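Local coordinates for putative adenylate cyclase (Vibrio parahaemolyticus, PDB 2ACA), which is of uncharacterised function but, as a CYTH-domain protein related to class IV adenylate cyclases, may convert ATP to cyclic AMP, at residues A[15-29]-A[157-171]. Sequence-based numbering, arbitrary orientation.
Sequences LKYRVKNHDAFLNMV and VALAQQFHLSEADRE. With PO4 (phosphate ion), chain C.
Along the outer edge of strand 11-19, the first strand of the CYTH fold, the chain that follows helix 152-162 returns to form a single beta bridge between Tyr17 and Arg170. Two backbone bonds make it: Glu171 N gives a straight bond of 2.8 Å to Lys16 O, meeting it from above the carbonyl plane, and Arg18 N reaches Asp169 O at 3.1 Å. The Tyr17 ring, with CG anti to the carbonyl carbon (chi1 -66°), is turned so that Arg170 CD sits over one of its faces, 3.9 Å from the centroid, a CH-pi contact. Arg170 then bends at chi2 and chi3, bringing NH1 to a weak bond with Lys16 O and turning a guanidinium face toward Leu15 CB. Leu165 CD2 packs against Tyr17 CB at 3.5 Å, while Ala160 CB touches the phenol end. Tyr17 also bonds through its backbone to Ala137 on the neighbouring strand, so in the antiparallel sheet from which CYTH proteins build their tunnel it links strand 134-143 to the returning chain. Asp169 OD2 takes both Ser166 N and Ser166 OG, which ties the turn ahead of the bridge. Lys16 and Glu171 run side by side, CD to CG 3.5 Å; Lys16 NZ makes weak bonds to a phosphate ion, probably from the crystallisation liquor, and the Glu171 carboxylate pairs with Arg173. Farther along, helix 22-30 meets the residue just after helix 152-162 through an offset stack of Phe25 and Phe163, centroids 4.4 Å apart and planes at 29°, with Phe163 CD2 over the Phe25 face. Val29 CB comes to the edge of the Phe163 ring, and Phe139 also meets that ring edge-to-face.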
ATOM      1  N   LEU A  15     -20.183  -6.732 -14.434  1.00 32.98           N
ATOM      2  CA  LEU A  15     -20.571  -7.104 -15.791  1.00 32.34           C
ATOM      3  C   LEU A  15     -19.990  -6.060 -16.722  1.00 30.49           C
ATOM      4  O   LEU A  15     -20.199  -4.866 -16.520  1.00 30.83           O
ATOM      5  CB  LEU A  15     -22.094  -7.127 -15.945  1.00 45.67           C
ATOM      6  CG  LEU A  15     -22.840  -8.313 -15.337  1.00 47.65           C
ATOM      7  CD1 LEU A  15     -22.532  -8.413 -13.859  1.00 48.55           C
ATOM      8  CD2 LEU A  15     -24.334  -8.141 -15.550  1.00 46.88           C
ATOM      9  N   LYS A  16     -19.267  -6.504 -17.741  1.00 21.96           N
ATOM     10  CA  LYS A  16     -18.659  -5.578 -18.679  1.00 22.04           C
ATOM     11  C   LYS A  16     -19.435  -5.562 -19.981  1.00 21.98           C
ATOM     12  O   LYS A  16     -19.859  -6.602 -20.480  1.00 20.67           O
ATOM     13  CB  LYS A  16     -17.209  -5.967 -18.970  1.00 24.23           C
ATOM     14  CG  LYS A  16     -16.445  -4.929 -19.802  1.00 26.97           C
ATOM     15  CD  LYS A  16     -15.194  -5.527 -20.448  1.00 27.48           C
ATOM     16  CE  LYS A  16     -14.364  -6.341 -19.459  1.00 27.94           C
ATOM     17  NZ  LYS A  16     -13.392  -5.538 -18.676  1.00 30.82           N
ATOM     18  N   TYR A  17     -19.611  -4.372 -20.536  1.00 32.04           N
ATOM     19  CA  TYR A  17     -20.329  -4.230 -21.787  1.00 34.12           C
ATOM     20  C   TYR A  17     -19.573  -3.351 -22.755  1.00 35.15           C
ATOM     21  O   TYR A  17     -18.743  -2.532 -22.363  1.00 35.80           O
ATOM     22  CB  TYR A  17     -21.713  -3.615 -21.573  1.00 30.19           C
ATOM     23  CG  TYR A  17     -22.683  -4.458 -20.786  1.00 31.83           C
ATOM     24  CD1 TYR A  17     -22.687  -4.431 -19.397  1.00 31.98           C
ATOM     25  CD2 TYR A  17     -23.609  -5.283 -21.431  1.00 31.42           C
ATOM     26  CE1 TYR A  17     -23.589  -5.199 -18.666  1.00 32.76           C
ATOM     27  CE2 TYR A  17     -24.514  -6.054 -20.707  1.00 32.67           C
ATOM     28  CZ  TYR A  17     -24.500  -6.005 -19.328  1.00 33.16           C
ATOM     29  OH  TYR A  17     -25.409  -6.747 -18.605  1.00 34.11           O
ATOM     30  N   ARG A  18     -19.886  -3.533 -24.029  1.00 38.57           N
ATOM     31  CA  ARG A  18     -19.293  -2.764 -25.104  1.00 40.92           C
ATOM     32  C   ARG A  18     -20.312  -1.641 -25.317  1.00 42.64           C
ATOM     33  O   ARG A  18     -21.509  -1.911 -25.417  1.00 42.65           O
ATOM     34  CB  ARG A  18     -19.227  -3.633 -26.339  1.00 78.72           C
ATOM     35  CG  ARG A  18     -18.185  -3.274 -27.366  1.00 80.47           C
ATOM     36  CD  ARG A  18     -18.264  -4.349 -28.424  1.00 82.19           C
ATOM     37  NE  ARG A  18     -18.743  -5.595 -27.831  1.00 83.41           N
ATOM     38  CZ  ARG A  18     -19.243  -6.614 -28.517  1.00 84.13           C
ATOM     39  NH1 ARG A  18     -19.327  -6.534 -29.841  1.00 85.51           N
ATOM     40  NH2 ARG A  18     -19.667  -7.705 -27.876  1.00 84.05           N
ATOM     41  N   VAL A  19     -19.859  -0.393 -25.359  1.00 52.36           N
ATOM     42  CA  VAL A  19     -20.774   0.727 -25.559  1.00 53.96           C
ATOM     43  C   VAL A  19     -20.519   1.345 -26.933  1.00 55.11           C
ATOM     44  O   VAL A  19     -19.471   1.949 -27.162  1.00 54.70           O
ATOM     45  CB  VAL A  19     -20.570   1.826 -24.486  1.00 42.28           C
ATOM     46  CG1 VAL A  19     -21.611   2.933 -24.638  1.00 42.07           C
ATOM     47  CG2 VAL A  19     -20.626   1.226 -23.120  1.00 42.12           C
ATOM     48  N   LYS A  20     -21.481   1.223 -27.841  1.00 59.19           N
ATOM     49  CA  LYS A  20     -21.300   1.774 -29.172  1.00 60.72           C
ATOM     50  C   LYS A  20     -21.702   3.244 -29.310  1.00 60.46           C
ATOM     51  O   LYS A  20     -21.472   3.839 -30.355  1.00 60.64           O
ATOM     52  CB  LYS A  20     -22.050   0.904 -30.186  1.00 69.33           C
ATOM     53  CG  LYS A  20     -21.504  -0.527 -30.261  1.00 70.43           C
ATOM     54  CD  LYS A  20     -22.185  -1.364 -31.343  1.00 70.98           C
ATOM     55  CE  LYS A  20     -23.641  -1.663 -31.000  1.00 71.29           C
ATOM     56  NZ  LYS A  20     -24.287  -2.534 -32.022  1.00 69.58           N
ATOM     57  N   ASN A  21     -22.272   3.841 -28.262  1.00 34.56           N
ATOM     58  CA  ASN A  21     -22.684   5.244 -28.330  1.00 35.81           C
ATOM     59  C   ASN A  21     -22.417   5.972 -27.012  1.00 36.23           C
ATOM     60  O   ASN A  21     -23.110   5.758 -26.016  1.00 35.25           O
ATOM     61  CB  ASN A  21     -24.168   5.318 -28.695  1.00 95.21           C
ATOM     62  CG  ASN A  21     -24.549   6.637 -29.338  1.00 96.73           C
ATOM     63  OD1 ASN A  21     -25.658   6.786 -29.852  1.00 97.32           O
ATOM     64  ND2 ASN A  21     -23.635   7.599 -29.313  1.00 96.40           N
ATOM     65  N   HIS A  22     -21.418   6.847 -27.003  1.00 48.78           N
ATOM     66  CA  HIS A  22     -21.070   7.556 -25.776  1.00 49.89           C
ATOM     67  C   HIS A  22     -22.144   8.512 -25.286  1.00 50.06           C
ATOM     68  O   HIS A  22     -22.824   8.256 -24.285  1.00 50.30           O
ATOM     69  CB  HIS A  22     -19.746   8.312 -25.959  1.00 86.16           C
ATOM     70  CG  HIS A  22     -19.279   9.024 -24.725  1.00 87.89           C
ATOM     71  ND1 HIS A  22     -19.883  10.169 -24.252  1.00 88.79           N
ATOM     72  CD2 HIS A  22     -18.277   8.742 -23.858  1.00 88.37           C
ATOM     73  CE1 HIS A  22     -19.274  10.562 -23.148  1.00 88.46           C
ATOM     74  NE2 HIS A  22     -18.295   9.714 -22.888  1.00 88.48           N
ATOM     75  N   ASP A  23     -22.304   9.614 -26.000  1.00 78.86           N
ATOM     76  CA  ASP A  23     -23.269  10.612 -25.595  1.00 78.90           C
ATOM     77  C   ASP A  23     -24.640  10.043 -25.324  1.00 78.19           C
ATOM     78  O   ASP A  23     -25.383  10.563 -24.494  1.00 78.40           O
ATOM     79  CB  ASP A  23     -23.382  11.696 -26.645  1.00117.82           C
ATOM     80  CG  ASP A  23     -23.542  13.053 -26.029  1.00118.93           C
ATOM     81  OD1 ASP A  23     -24.619  13.330 -25.454  1.00119.23           O
ATOM     82  OD2 ASP A  23     -22.581  13.845 -26.095  1.00120.15           O
ATOM     83  N   ALA A  24     -24.966   8.979 -26.048  1.00 38.02           N
ATOM     84  CA  ALA A  24     -26.244   8.311 -25.899  1.00 37.55           C
ATOM     85  C   ALA A  24     -26.246   7.747 -24.496  1.00 36.81           C
ATOM     86  O   ALA A  24     -27.142   8.028 -23.696  1.00 35.42           O
ATOM     87  CB  ALA A  24     -26.370   7.192 -26.915  1.00 63.57           C
ATOM     88  N   PHE A  25     -25.218   6.953 -24.211  1.00 46.91           N
ATOM     89  CA  PHE A  25     -25.043   6.347 -22.904  1.00 46.42           C
ATOM     90  C   PHE A  25     -25.003   7.479 -21.890  1.00 47.45           C
ATOM     91  O   PHE A  25     -25.653   7.415 -20.849  1.00 47.14           O
ATOM     92  CB  PHE A  25     -23.730   5.545 -22.863  1.00 49.03           C
ATOM     93  CG  PHE A  25     -23.384   4.998 -21.500  1.00 47.47           C
ATOM     94  CD1 PHE A  25     -22.865   5.831 -20.510  1.00 46.98           C
ATOM     95  CD2 PHE A  25     -23.587   3.651 -21.200  1.00 46.96           C
ATOM     96  CE1 PHE A  25     -22.556   5.333 -19.243  1.00 46.17           C
ATOM     97  CE2 PHE A  25     -23.281   3.143 -19.935  1.00 46.05           C
ATOM     98  CZ  PHE A  25     -22.764   3.990 -18.954  1.00 46.71           C
ATOM     99  N   LEU A  26     -24.241   8.520 -22.213  1.00 57.93           N
ATOM    100  CA  LEU A  26     -24.101   9.675 -21.337  1.00 59.54           C
ATOM    101  C   LEU A  26     -25.464  10.324 -21.095  1.00 60.43           C
ATOM    102  O   LEU A  26     -25.833  10.590 -19.950  1.00 60.26           O
ATOM    103  CB  LEU A  26     -23.131  10.688 -21.960  1.00 74.81           C
ATOM    104  CG  LEU A  26     -22.193  11.484 -21.038  1.00 74.76           C
ATOM    105  CD1 LEU A  26     -23.001  12.375 -20.106  1.00 74.27           C
ATOM    106  CD2 LEU A  26     -21.314  10.524 -20.245  1.00 73.20           C
ATOM    107  N   ASN A  27     -26.207  10.569 -22.175  1.00 56.27           N
ATOM    108  CA  ASN A  27     -27.540  11.170 -22.082  1.00 57.68           C
ATOM    109  C   ASN A  27     -28.385  10.353 -21.112  1.00 57.81           C
ATOM    110  O   ASN A  27     -29.150  10.902 -20.319  1.00 56.41           O
ATOM    111  CB  ASN A  27     -28.244  11.186 -23.449  1.00109.90           C
ATOM    112  CG  ASN A  27     -27.537  12.058 -24.472  1.00111.40           C
ATOM    113  OD1 ASN A  27     -27.143  13.187 -24.180  1.00112.71           O
ATOM    114  ND2 ASN A  27     -27.390  11.540 -25.688  1.00111.75           N
HETATM  115  N   MSE A  28     -28.238   9.032 -21.190  1.00 58.31           N
HETATM  116  CA  MSE A  28     -28.984   8.123 -20.333  1.00 59.98           C
HETATM  117  C   MSE A  28     -28.702   8.373 -18.853  1.00 58.22           C
HETATM  118  O   MSE A  28     -29.631   8.623 -18.087  1.00 57.33           O
HETATM  119  CB  MSE A  28     -28.661   6.670 -20.693  1.00156.00           C
HETATM  120  CG  MSE A  28     -28.891   6.327 -22.161  1.00162.87           C
HETATM  121 SE   MSE A  28     -30.651   6.788 -22.821  1.00172.76          SE
HETATM  122  CE  MSE A  28     -30.192   8.318 -23.905  1.00168.54           C
ATOM    123  N   VAL A  29     -27.432   8.308 -18.448  1.00 95.71           N
ATOM    124  CA  VAL A  29     -27.080   8.545 -17.046  1.00 94.10           C
ATOM    125  C   VAL A  29     -27.328  10.013 -16.730  1.00 93.91           C
ATOM    126  O   VAL A  29     -27.591  10.387 -15.586  1.00 93.93           O
ATOM    127  CB  VAL A  29     -25.589   8.207 -16.744  1.00 61.54           C
ATOM    128  CG1 VAL A  29     -24.663   9.134 -17.518  1.00 37.98           C
ATOM    129  CG2 VAL A  29     -25.322   8.324 -15.244  1.00 37.98           C
ATOM    130  N   VAL A 157     -27.775  -6.536 -13.860  1.00 43.53           N
ATOM    131  CA  VAL A 157     -28.306  -6.731 -15.203  1.00 42.82           C
ATOM    132  C   VAL A 157     -29.470  -5.762 -15.374  1.00 42.09           C
ATOM    133  O   VAL A 157     -29.605  -5.118 -16.415  1.00 39.42           O
ATOM    134  CB  VAL A 157     -28.811  -8.182 -15.414  1.00 39.82           C
ATOM    135  CG1 VAL A 157     -29.397  -8.332 -16.814  1.00 39.81           C
ATOM    136  CG2 VAL A 157     -27.668  -9.168 -15.220  1.00 38.57           C
ATOM    137  N   ALA A 158     -30.298  -5.655 -14.339  1.00 42.40           N
ATOM    138  CA  ALA A 158     -31.442  -4.749 -14.367  1.00 42.79           C
ATOM    139  C   ALA A 158     -30.942  -3.343 -14.673  1.00 42.83           C
ATOM    140  O   ALA A 158     -31.418  -2.684 -15.600  1.00 43.43           O
ATOM    141  CB  ALA A 158     -32.161  -4.765 -13.020  1.00 24.25           C
ATOM    142  N   LEU A 159     -29.974  -2.890 -13.882  1.00 39.70           N
ATOM    143  CA  LEU A 159     -29.400  -1.564 -14.072  1.00 39.45           C
ATOM    144  C   LEU A 159     -28.863  -1.444 -15.496  1.00 38.58           C
ATOM    145  O   LEU A 159     -29.102  -0.445 -16.177  1.00 37.95           O
ATOM    146  CB  LEU A 159     -28.270  -1.325 -13.061  1.00 41.30           C
ATOM    147  CG  LEU A 159     -27.594   0.049 -13.068  1.00 42.36           C
ATOM    148  CD1 LEU A 159     -28.626   1.134 -12.807  1.00 40.69           C
ATOM    149  CD2 LEU A 159     -26.496   0.087 -12.009  1.00 42.83           C
ATOM    150  N   ALA A 160     -28.143  -2.470 -15.941  1.00 41.68           N
ATOM    151  CA  ALA A 160     -27.577  -2.472 -17.286  1.00 42.78           C
ATOM    152  C   ALA A 160     -28.677  -2.265 -18.322  1.00 42.71           C
ATOM    153  O   ALA A 160     -28.495  -1.533 -19.297  1.00 42.34           O
ATOM    154  CB  ALA A 160     -26.846  -3.790 -17.548  1.00 20.68           C
ATOM    155  N   GLN A 161     -29.819  -2.913 -18.097  1.00 55.69           N
ATOM    156  CA  GLN A 161     -30.954  -2.813 -19.007  1.00 55.47           C
ATOM    157  C   GLN A 161     -31.450  -1.380 -19.141  1.00 55.17           C
ATOM    158  O   GLN A 161     -32.002  -1.002 -20.175  1.00 56.56           O
ATOM    159  CB  GLN A 161     -32.098  -3.712 -18.535  1.00 44.93           C
ATOM    160  CG  GLN A 161     -31.757  -5.198 -18.515  1.00 45.74           C
ATOM    161  CD  GLN A 161     -32.971  -6.085 -18.276  1.00 47.05           C
ATOM    162  OE1 GLN A 161     -33.756  -5.849 -17.358  1.00 47.76           O
ATOM    163  NE2 GLN A 161     -33.123  -7.118 -19.101  1.00 45.65           N
ATOM    164  N   GLN A 162     -31.251  -0.587 -18.093  1.00 27.15           N
ATOM    165  CA  GLN A 162     -31.676   0.806 -18.106  1.00 26.73           C
ATOM    166  C   GLN A 162     -30.922   1.597 -19.175  1.00 26.18           C
ATOM    167  O   GLN A 162     -31.454   2.559 -19.738  1.00 23.66           O
ATOM    168  CB  GLN A 162     -31.464   1.443 -16.728  1.00 48.97           C
ATOM    169  CG  GLN A 162     -32.337   0.844 -15.628  1.00 50.93           C
ATOM    170  CD  GLN A 162     -32.249   1.604 -14.311  1.00 52.39           C
ATOM    171  OE1 GLN A 162     -32.485   2.813 -14.265  1.00 53.01           O
ATOM    172  NE2 GLN A 162     -31.918   0.897 -13.232  1.00 49.79           N
ATOM    173  N   PHE A 163     -29.687   1.189 -19.458  1.00 37.07           N
ATOM    174  CA  PHE A 163     -28.880   1.869 -20.469  1.00 37.87           C
ATOM    175  C   PHE A 163     -29.087   1.273 -21.850  1.00 40.50           C
ATOM    176  O   PHE A 163     -28.397   1.636 -22.813  1.00 40.59           O
ATOM    177  CB  PHE A 163     -27.395   1.824 -20.096  1.00 31.71           C
ATOM    178  CG  PHE A 163     -27.038   2.734 -18.967  1.00 30.60           C
ATOM    179  CD1 PHE A 163     -27.401   2.417 -17.664  1.00 29.96           C
ATOM    180  CD2 PHE A 163     -26.394   3.938 -19.210  1.00 31.19           C
ATOM    181  CE1 PHE A 163     -27.132   3.289 -16.614  1.00 31.47           C
ATOM    182  CE2 PHE A 163     -26.119   4.824 -18.164  1.00 31.99           C
ATOM    183  CZ  PHE A 163     -26.490   4.498 -16.863  1.00 31.13           C
ATOM    184  N   HIS A 164     -30.047   0.357 -21.940  1.00 59.65           N
ATOM    185  CA  HIS A 164     -30.374  -0.285 -23.201  1.00 61.40           C
ATOM    186  C   HIS A 164     -29.223  -1.162 -23.686  1.00 62.40           C
ATOM    187  O   HIS A 164     -28.806  -1.083 -24.842  1.00 63.90           O
ATOM    188  CB  HIS A 164     -30.718   0.785 -24.247  1.00 60.22           C
ATOM    189  CG  HIS A 164     -31.630   1.857 -23.730  1.00 61.08           C
ATOM    190  ND1 HIS A 164     -32.910   1.599 -23.288  1.00 61.91           N
ATOM    191  CD2 HIS A 164     -31.434   3.185 -23.554  1.00 61.52           C
ATOM    192  CE1 HIS A 164     -33.461   2.720 -22.857  1.00 61.61           C
ATOM    193  NE2 HIS A 164     -32.586   3.698 -23.008  1.00 61.82           N
ATOM    194  N   LEU A 165     -28.707  -1.991 -22.784  1.00 60.64           N
ATOM    195  CA  LEU A 165     -27.615  -2.905 -23.099  1.00 59.65           C
ATOM    196  C   LEU A 165     -28.084  -4.342 -22.916  1.00 59.31           C
ATOM    197  O   LEU A 165     -28.459  -4.751 -21.816  1.00 59.25           O
ATOM    198  CB  LEU A 165     -26.406  -2.630 -22.197  1.00 48.73           C
ATOM    199  CG  LEU A 165     -25.353  -1.644 -22.718  1.00 48.85           C
ATOM    200  CD1 LEU A 165     -26.009  -0.391 -23.245  1.00 49.17           C
ATOM    201  CD2 LEU A 165     -24.396  -1.295 -21.595  1.00 51.11           C
ATOM    202  N   SER A 166     -28.059  -5.103 -24.005  1.00 34.95           N
ATOM    203  CA  SER A 166     -28.491  -6.492 -23.984  1.00 34.31           C
ATOM    204  C   SER A 166     -27.317  -7.449 -23.808  1.00 33.64           C
ATOM    205  O   SER A 166     -26.158  -7.064 -23.966  1.00 32.16           O
ATOM    206  CB  SER A 166     -29.246  -6.821 -25.278  1.00 37.38           C
ATOM    207  OG  SER A 166     -28.491  -6.457 -26.423  1.00 35.63           O
ATOM    208  N   GLU A 167     -27.628  -8.697 -23.477  1.00 50.94           N
ATOM    209  CA  GLU A 167     -26.605  -9.715 -23.278  1.00 50.56           C
ATOM    210  C   GLU A 167     -25.704  -9.762 -24.509  1.00 49.09           C
ATOM    211  O   GLU A 167     -24.539 -10.148 -24.427  1.00 48.58           O
ATOM    212  CB  GLU A 167     -27.261 -11.081 -23.056  1.00 84.39           C
ATOM    213  CG  GLU A 167     -26.355 -12.125 -22.411  1.00 88.49           C
ATOM    214  CD  GLU A 167     -25.988 -11.787 -20.977  1.00 90.27           C
ATOM    215  OE1 GLU A 167     -25.267 -12.591 -20.342  1.00 91.19           O
ATOM    216  OE2 GLU A 167     -26.417 -10.721 -20.479  1.00 91.35           O
ATOM    217  N   ALA A 168     -26.257  -9.362 -25.651  1.00 35.32           N
ATOM    218  CA  ALA A 168     -25.514  -9.348 -26.903  1.00 32.62           C
ATOM    219  C   ALA A 168     -24.411  -8.295 -26.846  1.00 30.66           C
ATOM    220  O   ALA A 168     -23.460  -8.332 -27.627  1.00 29.95           O
ATOM    221  CB  ALA A 168     -26.461  -9.063 -28.074  1.00 39.43           C
ATOM    222  N   ASP A 169     -24.551  -7.354 -25.918  1.00 27.98           N
ATOM    223  CA  ASP A 169     -23.568  -6.290 -25.745  1.00 27.39           C
ATOM    224  C   ASP A 169     -22.477  -6.704 -24.751  1.00 25.50           C
ATOM    225  O   ASP A 169     -21.389  -6.122 -24.722  1.00 22.90           O
ATOM    226  CB  ASP A 169     -24.256  -5.011 -25.254  1.00 34.19           C
ATOM    227  CG  ASP A 169     -25.287  -4.492 -26.239  1.00 33.22           C
ATOM    228  OD1 ASP A 169     -24.931  -4.295 -27.423  1.00 28.01           O
ATOM    229  OD2 ASP A 169     -26.449  -4.277 -25.826  1.00 31.49           O
ATOM    230  N   ARG A 170     -22.788  -7.714 -23.943  1.00 33.38           N
ATOM    231  CA  ARG A 170     -21.865  -8.235 -22.944  1.00 34.58           C
ATOM    232  C   ARG A 170     -20.489  -8.505 -23.519  1.00 34.45           C
ATOM    233  O   ARG A 170     -20.360  -9.091 -24.590  1.00 36.25           O
ATOM    234  CB  ARG A 170     -22.415  -9.529 -22.346  1.00 32.20           C
ATOM    235  CG  ARG A 170     -23.458  -9.315 -21.257  1.00 36.21           C
ATOM    236  CD  ARG A 170     -22.798  -9.090 -19.895  1.00 36.09           C
ATOM    237  NE  ARG A 170     -22.369 -10.349 -19.288  1.00 37.55           N
ATOM    238  CZ  ARG A 170     -21.155 -10.571 -18.792  1.00 38.48           C
ATOM    239  NH1 ARG A 170     -20.230  -9.621 -18.830  1.00 40.84           N
ATOM    240  NH2 ARG A 170     -20.866 -11.745 -18.246  1.00 38.74           N
ATOM    241  N   GLU A 171     -19.462  -8.070 -22.799  1.00 28.32           N
ATOM    242  CA  GLU A 171     -18.082  -8.285 -23.210  1.00 27.16           C
ATOM    243  C   GLU A 171     -17.429  -9.191 -22.172  1.00 26.60           C
ATOM    244  O   GLU A 171     -17.273  -8.814 -21.010  1.00 26.35           O
ATOM    245  CB  GLU A 171     -17.325  -6.958 -23.288  1.00 33.99           C
ATOM    246  CG  GLU A 171     -15.827  -7.118 -23.525  1.00 35.79           C
ATOM    247  CD  GLU A 171     -15.509  -7.774 -24.852  1.00 36.61           C
ATOM    248  OE1 GLU A 171     -15.730  -7.126 -25.899  1.00 38.30           O
ATOM    249  OE2 GLU A 171     -15.043  -8.937 -24.859  1.00 36.31           O
TER
HETATM  250  P   PO4 C 303     -11.111  -6.413 -15.858  1.00 67.27           P
HETATM  251  O1  PO4 C 303     -10.515  -6.541 -14.505  1.00 67.51           O
HETATM  252  O2  PO4 C 303     -11.755  -5.080 -15.987  1.00 66.48           O
HETATM  253  O3  PO4 C 303     -12.130  -7.477 -16.055  1.00 65.81           O
HETATM  254  O4  PO4 C 303     -10.047  -6.555 -16.886  1.00 66.95           O